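PDB 6ZHK: adenosylmethionine-8-amino-7-oxononanoate aminotransferase from Methanocaldococcus jannaschii, which probably transfers an amino group from S-adenosylmethionine to 8-amino-7-oxononanoate, a pyridoxal phosphate-dependent step in the synthesis of biotin. Local coordinates for residues A[33-38]-A[49-54]; A[131-136]-A[227-232]; A[257-262]-A[289-294]; A[424-429]-A[461-466]. All blocks are in the same frame, centred on the assembly; numbering follows the deposited sequence.

Contact 1 of 4, residues A[33-38]-A[49-54]; sequences ESKNLI and DIYGNK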
# COMPACT_ATOMS: atom_id res chain seq x y z
N GLU A 33 23.26 3.06 16.93
CA GLU A 33 24.66 3.21 17.30
C GLU A 33 25.44 3.90 16.20
O GLU A 33 26.52 4.40 16.46
CB GLU A 33 25.31 1.87 17.61
CG GLU A 33 24.96 1.40 19.00
CD GLU A 33 25.16 -0.09 19.21
OE1 GLU A 33 25.53 -0.82 18.23
OE2 GLU A 33 24.95 -0.52 20.36
N SER A 34 24.94 3.88 14.96
CA SER A 34 25.78 4.32 13.86
C SER A 34 25.47 5.76 13.42
O SER A 34 24.49 6.38 13.86
CB SER A 34 25.78 3.33 12.71
OG SER A 34 24.44 2.99 12.36
N LYS A 35 26.35 6.27 12.54
CA LYS A 35 26.12 7.54 11.87
C LYS A 35 25.47 7.21 10.53
O LYS A 35 26.08 6.55 9.70
CB LYS A 35 27.44 8.32 11.65
CG LYS A 35 27.28 9.66 10.92
CD LYS A 35 26.23 10.64 11.55
CE LYS A 35 25.91 11.89 10.74
NZ LYS A 35 24.82 11.71 9.73
N ASN A 36 24.21 7.63 10.35
CA ASN A 36 23.40 7.18 9.23
C ASN A 36 23.19 8.33 8.26
O ASN A 36 23.14 9.48 8.65
CB ASN A 36 22.03 6.65 9.69
CG ASN A 36 22.19 5.61 10.79
OD1 ASN A 36 22.88 4.63 10.57
ND2 ASN A 36 21.67 5.86 11.98
N LEU A 37 23.04 8.02 6.97
CA LEU A 37 22.82 9.04 5.95
C LEU A 37 21.41 9.58 6.17
O LEU A 37 20.48 8.76 6.27
CB LEU A 37 22.86 8.27 4.63
CG LEU A 37 23.31 8.95 3.35
CD1 LEU A 37 24.69 9.56 3.49
CD2 LEU A 37 23.32 7.89 2.27
N ILE A 38 21.30 10.91 6.31
CA ILE A 38 20.02 11.60 6.40
C ILE A 38 19.93 12.52 5.18
O ILE A 38 20.70 13.45 5.04
CB ILE A 38 19.79 12.35 7.74
CG1 ILE A 38 19.89 11.44 8.95
CG2 ILE A 38 18.43 13.08 7.69
CD1 ILE A 38 18.96 10.26 8.91
N ASP A 49 23.14 14.74 1.51
CA ASP A 49 22.80 14.65 2.91
C ASP A 49 22.75 16.02 3.58
O ASP A 49 23.00 17.05 2.96
CB ASP A 49 23.61 13.59 3.64
CG ASP A 49 25.00 14.05 4.03
OD1 ASP A 49 25.34 15.21 3.69
OD2 ASP A 49 25.75 13.22 4.59
N ILE A 50 22.39 15.99 4.85
CA ILE A 50 22.16 17.19 5.63
C ILE A 50 23.51 17.87 5.92
O ILE A 50 23.49 18.99 6.44
CB ILE A 50 21.42 16.85 6.94
CG1 ILE A 50 22.23 15.88 7.83
CG2 ILE A 50 19.96 16.39 6.68
CD1 ILE A 50 21.60 15.61 9.23
N TYR A 51 24.63 17.23 5.57
CA TYR A 51 25.98 17.82 5.67
C TYR A 51 26.40 18.42 4.32
O TYR A 51 27.43 19.09 4.21
CB TYR A 51 26.99 16.79 6.21
CG TYR A 51 26.68 16.39 7.63
CD1 TYR A 51 26.89 17.29 8.67
CD2 TYR A 51 25.97 15.23 7.91
CE1 TYR A 51 26.53 16.99 9.97
CE2 TYR A 51 25.63 14.91 9.21
CZ TYR A 51 25.90 15.79 10.24
OH TYR A 51 25.57 15.51 11.52
N GLY A 52 25.55 18.22 3.30
CA GLY A 52 25.83 18.75 1.98
C GLY A 52 26.67 17.80 1.14
O GLY A 52 27.10 18.18 0.07
N ASN A 53 26.97 16.60 1.68
CA ASN A 53 27.75 15.59 0.97
C ASN A 53 26.88 14.88 -0.09
O ASN A 53 25.71 14.62 0.12
CB ASN A 53 28.26 14.59 1.99
CG ASN A 53 29.24 15.23 2.94
OD1 ASN A 53 30.09 15.99 2.51
ND2 ASN A 53 29.06 15.02 4.23
N LYS A 54 27.49 14.50 -1.21
CA LYS A 54 26.78 13.88 -2.32
C LYS A 54 27.20 12.41 -2.46
O LYS A 54 28.38 12.04 -2.27
CB LYS A 54 27.14 14.59 -3.63
CG LYS A 54 26.77 16.07 -3.74
CD LYS A 54 27.23 16.68 -5.10
CE LYS A 54 26.82 18.11 -5.39
NZ LYS A 54 27.18 19.00 -4.25
O HOH W 1 23.65 12.54 6.96
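Ile38 and Ile50 meet where the first strand of a small mixed sheet begins beside the turn of the next hairpin, a partly buried backbone and apolar contact with a polar fringe. Ile50 N gives a weak hydrogen bond to Ile38 O (3.1 Å), and the same oxygen receives a CA-H contact from Asp49 CA at 3.2 Å. The isoleucine side chains lie side by side and point the same way, CG2 of Ile38 against CG2 of Ile50, a touch made less certain because Ile38 is modelled in two conformations. The turn itself is type I, Asp49 to Gly52, followed by a G1 bulge at Gly52, with Asp49 N bound to Asn53 O. Asp49 braces it: with chi1 at 80°, its carboxylate folds over the turn, and OD1 accepts from Tyr51 N at 2.8 Å, an Asx turn, and from Asn53 N at 2.9 Å. The two donors approach from opposite faces of the carboxylate, which should hold it against rotation. Bends at chi2 and chi4 bring the end of Lys35 round to the edge of the Tyr51 ring, NZ 3.3 Å from CE2; NZ is held by Asn36 O at 3.0 Å. One water accepts from Ile38 N, more weakly from Lys35 NZ, and donates to Asp49 OD2. Helix 10-20 lies alongside, where Glu14 accepts from Tyr51 OH. Tyr55 of strand 54-57 packs on Leu37 and Asp49, and at Ile38 the sheet continues into a parallel strand of the second subunit.

Contact 2 of 4, residues A[131-136]-A[227-232]; sequences KMAYQY and EVFCVI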
# COMPACT_ATOMS: atom_id res chain seq x y z
N LYS A 131 -5.83 -12.26 -5.58
CA LYS A 131 -7.26 -12.30 -5.32
C LYS A 131 -8.03 -12.43 -6.62
O LYS A 131 -9.00 -13.16 -6.67
CB LYS A 131 -7.74 -11.13 -4.47
CG LYS A 131 -7.11 -11.08 -3.07
CD LYS A 131 -7.57 -9.86 -2.31
CE LYS A 131 -9.09 -9.59 -2.38
NZ LYS A 131 -9.46 -8.45 -1.50
N MET A 132 -7.55 -11.78 -7.69
CA MET A 132 -8.20 -11.87 -8.98
C MET A 132 -8.12 -13.31 -9.46
O MET A 132 -9.13 -13.82 -9.95
CB MET A 132 -7.45 -10.96 -9.99
CG MET A 132 -7.76 -9.49 -9.77
SD MET A 132 -6.69 -8.60 -10.91
CE MET A 132 -7.37 -6.94 -10.80
N ALA A 133 -6.94 -13.94 -9.33
CA ALA A 133 -6.70 -15.29 -9.85
C ALA A 133 -7.59 -16.26 -9.07
O ALA A 133 -8.33 -17.01 -9.66
CB ALA A 133 -5.23 -15.68 -9.76
N TYR A 134 -7.64 -16.07 -7.74
CA TYR A 134 -8.41 -16.96 -6.88
C TYR A 134 -9.88 -16.84 -7.25
O TYR A 134 -10.60 -17.87 -7.43
CB TYR A 134 -8.18 -16.64 -5.39
CG TYR A 134 -9.01 -17.58 -4.52
CD1 TYR A 134 -8.55 -18.88 -4.26
CD2 TYR A 134 -10.26 -17.22 -4.03
CE1 TYR A 134 -9.31 -19.77 -3.51
CE2 TYR A 134 -11.04 -18.11 -3.32
CZ TYR A 134 -10.55 -19.38 -3.04
OH TYR A 134 -11.32 -20.27 -2.33
N GLN A 135 -10.35 -15.59 -7.30
CA GLN A 135 -11.79 -15.39 -7.49
C GLN A 135 -12.20 -15.67 -8.92
O GLN A 135 -13.32 -16.16 -9.15
CB GLN A 135 -12.25 -14.04 -6.95
CG GLN A 135 -13.77 -13.88 -7.11
CD GLN A 135 -14.24 -12.69 -6.34
OE1 GLN A 135 -13.46 -11.79 -5.99
NE2 GLN A 135 -15.56 -12.60 -6.21
N TYR A 136 -11.28 -15.48 -9.87
CA TYR A 136 -11.58 -15.88 -11.25
C TYR A 136 -12.10 -17.33 -11.27
O TYR A 136 -13.12 -17.63 -11.90
CB TYR A 136 -10.33 -15.78 -12.10
CG TYR A 136 -10.40 -16.42 -13.47
CD1 TYR A 136 -11.04 -15.79 -14.55
CD2 TYR A 136 -9.82 -17.65 -13.69
CE1 TYR A 136 -11.04 -16.36 -15.84
CE2 TYR A 136 -9.82 -18.23 -14.97
CZ TYR A 136 -10.48 -17.61 -16.02
OH TYR A 136 -10.43 -18.18 -17.28
N GLU A 227 -5.53 -27.98 -8.62
CA GLU A 227 -5.69 -27.49 -7.25
C GLU A 227 -5.05 -26.12 -7.06
O GLU A 227 -4.94 -25.63 -5.92
CB GLU A 227 -5.16 -28.47 -6.21
CG GLU A 227 -3.66 -28.60 -6.11
CD GLU A 227 -3.18 -29.82 -5.31
OE1 GLU A 227 -3.12 -29.71 -4.08
OE2 GLU A 227 -2.85 -30.88 -5.92
N VAL A 228 -4.65 -25.47 -8.15
CA VAL A 228 -3.80 -24.28 -8.03
C VAL A 228 -4.49 -23.11 -8.75
O VAL A 228 -5.04 -23.33 -9.83
CB VAL A 228 -2.41 -24.64 -8.62
CG1 VAL A 228 -1.70 -23.49 -9.30
CG2 VAL A 228 -1.53 -25.29 -7.55
N PHE A 229 -4.52 -21.91 -8.14
CA PHE A 229 -5.10 -20.73 -8.79
C PHE A 229 -4.09 -19.83 -9.49
O PHE A 229 -4.49 -18.97 -10.30
CB PHE A 229 -6.00 -19.94 -7.84
CG PHE A 229 -5.26 -19.36 -6.67
CD1 PHE A 229 -4.59 -18.14 -6.82
CD2 PHE A 229 -5.14 -20.05 -5.47
CE1 PHE A 229 -3.88 -17.59 -5.75
CE2 PHE A 229 -4.47 -19.47 -4.39
CZ PHE A 229 -3.84 -18.24 -4.52
N CYS A 230 -2.80 -20.04 -9.22
CA CYS A 230 -1.80 -19.35 -10.03
C CYS A 230 -0.40 -19.95 -9.86
O CYS A 230 -0.18 -20.77 -8.97
CB CYS A 230 -1.74 -17.88 -9.61
SG CYS A 230 -0.95 -17.64 -7.99
N VAL A 231 0.49 -19.63 -10.82
CA VAL A 231 1.93 -19.71 -10.73
C VAL A 231 2.40 -18.26 -10.76
O VAL A 231 1.86 -17.48 -11.52
CB VAL A 231 2.53 -20.51 -11.91
CG1 VAL A 231 4.05 -20.24 -11.97
CG2 VAL A 231 2.19 -22.01 -11.79
N ILE A 232 3.27 -17.85 -9.84
CA ILE A 232 3.75 -16.47 -9.80
C ILE A 232 5.27 -16.53 -9.73
O ILE A 232 5.82 -17.39 -9.00
CB ILE A 232 3.12 -15.66 -8.66
CG1 ILE A 232 3.72 -14.23 -8.67
CG2 ILE A 232 3.38 -16.35 -7.34
CD1 ILE A 232 3.06 -13.27 -7.65
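Ala133 comes first along this face of helix 122-140, its methyl directed at the bend where the chain enters strand 228-234. CB sits 3.4 Å from Phe229 O and meets the edge of the Phe229 ring at CD1; Cys230 CB lies 4.1 Å from the same Ala133 CB. That carbonyl oxygen of Phe229 is buried here and has no polar partner in the model. Tyr134 follows and carries most of the aromatic contact: its CB lies over a face of Phe229, 4.2 Å from the centroid, a CH-pi contact. Because CG stands anti to the backbone N (chi1 179°), the tyrosine ring continues past the phenylalanine and turns its CD1 edge to the Phe229 face. The result is a T-shaped pair, planes at 87° and centroids 5.6 Å apart. An alanine in place of Phe229 would probably open a gap under the helix, leaving the Tyr134 edge without its aromatic face and the Ala133 methyl with less to pack on. Tyr134 also packs on Val174 of the second subunit, whereas Cys230 reaches Phe148 and Ile266 of the flanking strands. This is helix-on-sheet packing in the large alpha/beta domain of class-III aminotransferases, with strand 228-234 inside its seven-stranded sheet.

Contact 3 of 4, residues A[257-262]-A[289-294]; sequences ACKEND and KKLEKP
Lys259 and Leu291 face each other near the C-terminal ends of two helices, 250-261 and 286-291, their CA atoms 7.4 Å apart. Each helix is closed by a Schellman motif: Asp262 (phi 62°) and Glu292 (phi 55°) are the first residues to leave helical geometry. In the second helix end, Glu292 N still bonds back to Lys289 O at 3.1 Å, while in the first the bonds from Asn261 N and Asp262 N back into the last turn are weak. The peptide before Pro294 is cis, and Pro294 packs on Leu267 of strand 265-268. No hydrogen bond joins the segments, so side-chain methylenes do the work. Lys259 is extended as far as CE, and its CD rests on the Leu291 carbonyl O at 3.5 Å and against Leu291 CD2 at 3.8 Å, the two side chains crossing at a slant. Lys293, two residues on from Leu291, comes in beside it. Its chain is bent at chi2 (-77°), which lays CE against the backbone of the first helix, 3.8 Å from Lys259 N and 3.9 Å from Lys259 CB. Lys259 NZ and Lys293 NZ are 5.0 Å apart; the latter is paired in a salt bridge with Asp295, which probably tempers their repulsion. Cys258 touches the same CE more distantly and, like Lys293, packs on Phe265. The contact thus joins the ends of two successive beta-alpha-beta crossover helices: helix 250-261 leads to strand 265-268, helix 286-291 to strand 296-299, parallel neighbours in the large-domain sheet of this aminotransferase family.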
# COMPACT_ATOMS: atom_id res chain seq x y z
N ALA A 257 3.69 -24.04 -19.97
CA ALA A 257 3.10 -25.05 -19.11
C ALA A 257 1.82 -24.53 -18.45
O ALA A 257 0.84 -25.28 -18.36
CB ALA A 257 4.13 -25.48 -18.08
N CYS A 258 1.80 -23.25 -18.03
CA CYS A 258 0.56 -22.67 -17.50
C CYS A 258 -0.55 -22.66 -18.55
O CYS A 258 -1.71 -23.01 -18.29
CB CYS A 258 0.80 -21.27 -16.98
SG CYS A 258 1.85 -21.26 -15.51
N LYS A 259 -0.21 -22.31 -19.79
CA LYS A 259 -1.20 -22.31 -20.87
C LYS A 259 -1.73 -23.73 -21.10
O LYS A 259 -2.96 -23.90 -21.19
CB LYS A 259 -0.59 -21.71 -22.15
CG LYS A 259 -1.57 -21.35 -23.26
CD LYS A 259 -0.89 -20.71 -24.48
CE LYS A 259 -1.82 -20.45 -25.66
NZ LYS A 259 -2.90 -19.50 -25.29
N GLU A 260 -0.83 -24.72 -21.16
CA GLU A 260 -1.23 -26.08 -21.51
C GLU A 260 -2.01 -26.73 -20.38
O GLU A 260 -2.77 -27.67 -20.66
CB GLU A 260 -0.02 -26.94 -21.89
CG GLU A 260 0.47 -26.58 -23.28
CD GLU A 260 1.70 -27.31 -23.75
OE1 GLU A 260 2.31 -28.03 -22.93
OE2 GLU A 260 2.05 -27.15 -24.96
N ASN A 261 -1.90 -26.20 -19.16
CA ASN A 261 -2.52 -26.85 -18.01
C ASN A 261 -3.58 -25.97 -17.36
O ASN A 261 -4.03 -26.30 -16.26
CB ASN A 261 -1.49 -27.26 -16.94
CG ASN A 261 -0.54 -28.37 -17.36
OD1 ASN A 261 0.59 -28.14 -17.83
ND2 ASN A 261 -0.96 -29.59 -17.14
N ASP A 262 -4.01 -24.89 -18.04
CA ASP A 262 -5.15 -24.12 -17.59
C ASP A 262 -4.88 -23.52 -16.23
O ASP A 262 -5.76 -23.54 -15.38
CB ASP A 262 -6.45 -24.96 -17.54
CG ASP A 262 -7.71 -24.13 -17.28
OD1 ASP A 262 -7.80 -22.96 -17.76
OD2 ASP A 262 -8.59 -24.66 -16.55
N LYS A 289 4.69 -13.11 -25.72
CA LYS A 289 3.60 -12.46 -26.45
C LYS A 289 2.75 -13.45 -27.25
O LYS A 289 1.52 -13.35 -27.29
CB LYS A 289 4.12 -11.38 -27.41
CG LYS A 289 4.65 -10.12 -26.75
CD LYS A 289 4.96 -9.12 -27.88
CE LYS A 289 5.74 -7.93 -27.37
NZ LYS A 289 5.68 -6.83 -28.36
N LYS A 290 3.40 -14.41 -27.89
CA LYS A 290 2.68 -15.38 -28.71
C LYS A 290 1.79 -16.29 -27.85
O LYS A 290 0.69 -16.64 -28.26
CB LYS A 290 3.68 -16.13 -29.61
CG LYS A 290 3.10 -16.62 -30.94
CD LYS A 290 1.83 -17.50 -30.88
CE LYS A 290 0.77 -17.22 -31.95
NZ LYS A 290 1.24 -16.34 -33.05
N LEU A 291 2.23 -16.61 -26.62
CA LEU A 291 1.54 -17.44 -25.65
C LEU A 291 0.46 -16.64 -24.92
O LEU A 291 -0.40 -17.25 -24.29
CB LEU A 291 2.53 -17.97 -24.60
CG LEU A 291 3.53 -19.02 -25.12
CD1 LEU A 291 4.62 -19.28 -24.09
CD2 LEU A 291 2.81 -20.32 -25.44
N GLU A 292 0.44 -15.33 -25.12
CA GLU A 292 -0.46 -14.44 -24.39
C GLU A 292 -0.23 -14.66 -22.90
O GLU A 292 -1.19 -14.75 -22.15
CB GLU A 292 -1.92 -14.57 -24.87
CG GLU A 292 -2.07 -14.04 -26.30
CD GLU A 292 -3.39 -14.30 -26.99
OE1 GLU A 292 -4.41 -14.26 -26.32
OE2 GLU A 292 -3.36 -14.50 -28.22
N LYS A 293 1.05 -14.75 -22.48
CA LYS A 293 1.35 -14.84 -21.06
C LYS A 293 2.31 -13.73 -20.71
O LYS A 293 3.09 -13.27 -21.56
CB LYS A 293 2.00 -16.19 -20.76
CG LYS A 293 1.05 -17.36 -20.96
CD LYS A 293 0.09 -17.46 -19.78
CE LYS A 293 -0.94 -18.54 -19.94
NZ LYS A 293 -2.16 -17.98 -20.58
N PRO A 294 2.32 -13.22 -19.47
CA PRO A 294 1.47 -13.70 -18.38
C PRO A 294 0.03 -13.24 -18.51
O PRO A 294 -0.25 -12.25 -19.17
CB PRO A 294 2.06 -12.95 -17.18
CG PRO A 294 2.50 -11.60 -17.76
CD PRO A 294 3.11 -12.05 -19.10

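Contact 4 of 4, residues A[424-429]-A[461-466]; sequences LEKGIY and IKEADL
Two glutamates, Glu425 and Glu463, turn their carboxylates toward each other across this surface contact, with the OE1 atoms only 4.4 Å apart. A water lies between them, 2.5 Å from Glu425 OE1 and 2.6 Å from Glu463 OE1; which acceptors receive its protons is uncertain, since more are within reach than it can serve. The likely repulsion is probably offset in part by Lys426, whose ammonium group also gives that water a weak bond. Lys426 and Glu463 come from opposite directions and form a salt bridge, NZ to OE2 at 2.9 Å. The nitrogen meets OE2 on the syn side, 28° out of the carboxylate plane, and OE1 is not much farther from it, at 3.4 Å. The Lys426 chain runs extended until its last torsion, chi4 -56°, turns NZ to OE2; CE itself lies close to both carboxylate oxygens. Glu463 is extended beyond CG, and the side chains bridge backbones whose nearest CA atoms, of Glu425 and Glu463, are 11.2 Å apart. A methionine in place of Lys426 would probably leave Glu463 without its positive mate and the two carboxylates facing each other with less compensation. Lys426 NZ makes a second salt bridge, to Glu459 one turn earlier on helix 447-463, so it clasps two acids of that helix. Lys426 itself follows helix 415-425, which ends in a Schellman motif at Gly427. From there strand 428-429 begins, bonded to Leu56 of strand 54-57, with Ile428 packed on Leu453 and Ala456 of helix 447-463.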
# COMPACT_ATOMS: atom_id res chain seq x y z
N LEU A 424 30.72 4.18 0.74
CA LEU A 424 30.18 5.45 1.19
C LEU A 424 31.29 6.49 1.30
O LEU A 424 31.08 7.67 0.95
CB LEU A 424 29.43 5.26 2.53
CG LEU A 424 28.36 6.32 2.82
CD1 LEU A 424 27.18 6.26 1.86
CD2 LEU A 424 27.92 6.33 4.28
N GLU A 425 32.49 6.05 1.72
CA GLU A 425 33.65 6.96 1.77
C GLU A 425 34.01 7.48 0.38
O GLU A 425 34.64 8.54 0.25
CB GLU A 425 34.88 6.25 2.34
CG GLU A 425 34.76 5.87 3.80
CD GLU A 425 35.81 4.86 4.26
OE1 GLU A 425 36.67 4.40 3.42
OE2 GLU A 425 35.81 4.55 5.45
N LYS A 426 33.71 6.70 -0.68
CA LYS A 426 34.02 7.08 -2.05
C LYS A 426 32.83 7.80 -2.69
O LYS A 426 32.84 7.99 -3.89
CB LYS A 426 34.46 5.86 -2.87
CG LYS A 426 35.60 5.06 -2.24
CD LYS A 426 35.86 3.74 -2.91
CE LYS A 426 36.89 2.90 -2.19
NZ LYS A 426 38.14 3.69 -2.08
N GLY A 427 31.84 8.23 -1.89
CA GLY A 427 30.76 9.04 -2.45
C GLY A 427 29.71 8.19 -3.20
O GLY A 427 29.10 8.68 -4.14
N ILE A 428 29.52 6.92 -2.78
CA ILE A 428 28.56 6.02 -3.40
C ILE A 428 27.69 5.37 -2.33
O ILE A 428 28.18 4.82 -1.33
CB ILE A 428 29.27 4.92 -4.22
CG1 ILE A 428 30.07 5.50 -5.38
CG2 ILE A 428 28.22 3.84 -4.64
CD1 ILE A 428 31.08 4.52 -6.01
N TYR A 429 26.37 5.33 -2.58
CA TYR A 429 25.42 4.71 -1.68
C TYR A 429 25.04 3.38 -2.32
O TYR A 429 24.51 3.36 -3.45
CB TYR A 429 24.13 5.54 -1.55
CG TYR A 429 23.07 4.79 -0.77
CD1 TYR A 429 23.32 4.27 0.49
CD2 TYR A 429 21.80 4.63 -1.31
CE1 TYR A 429 22.35 3.55 1.21
CE2 TYR A 429 20.81 3.95 -0.61
CZ TYR A 429 21.09 3.41 0.64
OH TYR A 429 20.09 2.66 1.21
N ILE A 461 36.12 -3.46 -2.36
CA ILE A 461 36.12 -4.87 -2.02
C ILE A 461 37.51 -5.21 -1.49
O ILE A 461 37.60 -5.93 -0.52
CB ILE A 461 35.68 -5.71 -3.23
CG1 ILE A 461 34.18 -5.48 -3.51
CG2 ILE A 461 36.00 -7.17 -2.99
CD1 ILE A 461 33.74 -6.19 -4.79
N LYS A 462 38.56 -4.60 -2.08
CA LYS A 462 39.93 -4.81 -1.63
C LYS A 462 40.19 -4.22 -0.25
O LYS A 462 40.98 -4.78 0.49
CB LYS A 462 40.93 -4.30 -2.66
CG LYS A 462 41.00 -5.23 -3.85
CD LYS A 462 41.90 -4.76 -4.97
CE LYS A 462 43.36 -4.89 -4.61
NZ LYS A 462 44.18 -4.72 -5.84
N GLU A 463 39.55 -3.09 0.06
CA GLU A 463 39.79 -2.39 1.30
C GLU A 463 38.99 -2.98 2.45
O GLU A 463 39.34 -2.76 3.62
CB GLU A 463 39.33 -0.93 1.17
CG GLU A 463 40.19 -0.11 0.23
CD GLU A 463 39.61 1.26 -0.09
OE1 GLU A 463 38.64 1.66 0.59
OE2 GLU A 463 40.14 1.96 -0.99
N ALA A 464 37.87 -3.61 2.13
CA ALA A 464 36.99 -4.14 3.18
C ALA A 464 37.70 -5.27 3.91
O ALA A 464 38.58 -5.94 3.36
CB ALA A 464 35.67 -4.60 2.58
N ASP A 465 37.28 -5.51 5.15
CA ASP A 465 37.80 -6.57 5.98
C ASP A 465 37.13 -7.90 5.63
O ASP A 465 36.17 -8.34 6.29
CB ASP A 465 37.59 -6.17 7.45
CG ASP A 465 38.20 -7.11 8.47
OD1 ASP A 465 38.96 -8.00 8.05
OD2 ASP A 465 37.93 -6.94 9.67
N LEU A 466 37.65 -8.57 4.60
CA LEU A 466 37.02 -9.76 4.08
C LEU A 466 38.00 -10.94 4.16
O LEU A 466 37.64 -12.14 4.28
CB LEU A 466 36.61 -9.47 2.63
CG LEU A 466 35.57 -8.38 2.45
CD1 LEU A 466 35.28 -8.14 0.97
CD2 LEU A 466 34.31 -8.70 3.23
OXT LEU A 466 39.21 -10.75 4.09
O HOH W 2 37.43 3.95 1.03

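The four contacts form two pairs on opposite sides of the chain's centre. Contacts 2 and 3 serve the seven-stranded sheet and touch through Val231 CB and Cys258 SG at 3.7 Å. Contact 2, buried, relies on aromatic and methyl packing, while contact 3, partly buried, uses the methylenes of one exposed and one buried lysine. Contacts 1 and 4, centres about 16 Å apart, lie at the smaller four-stranded sheet, contact 4 joining its strand 428-429 region to helix 447-463, and meet where Leu37 packs on Tyr429 and Leu424. Contact 1 combines backbone bonds with a carboxylate-braced turn; contact 4, at the surface, depends on charge. Contacts 1 and 2 reach the second subunit, contact 4 through Tyr429 alone, contact 3 not.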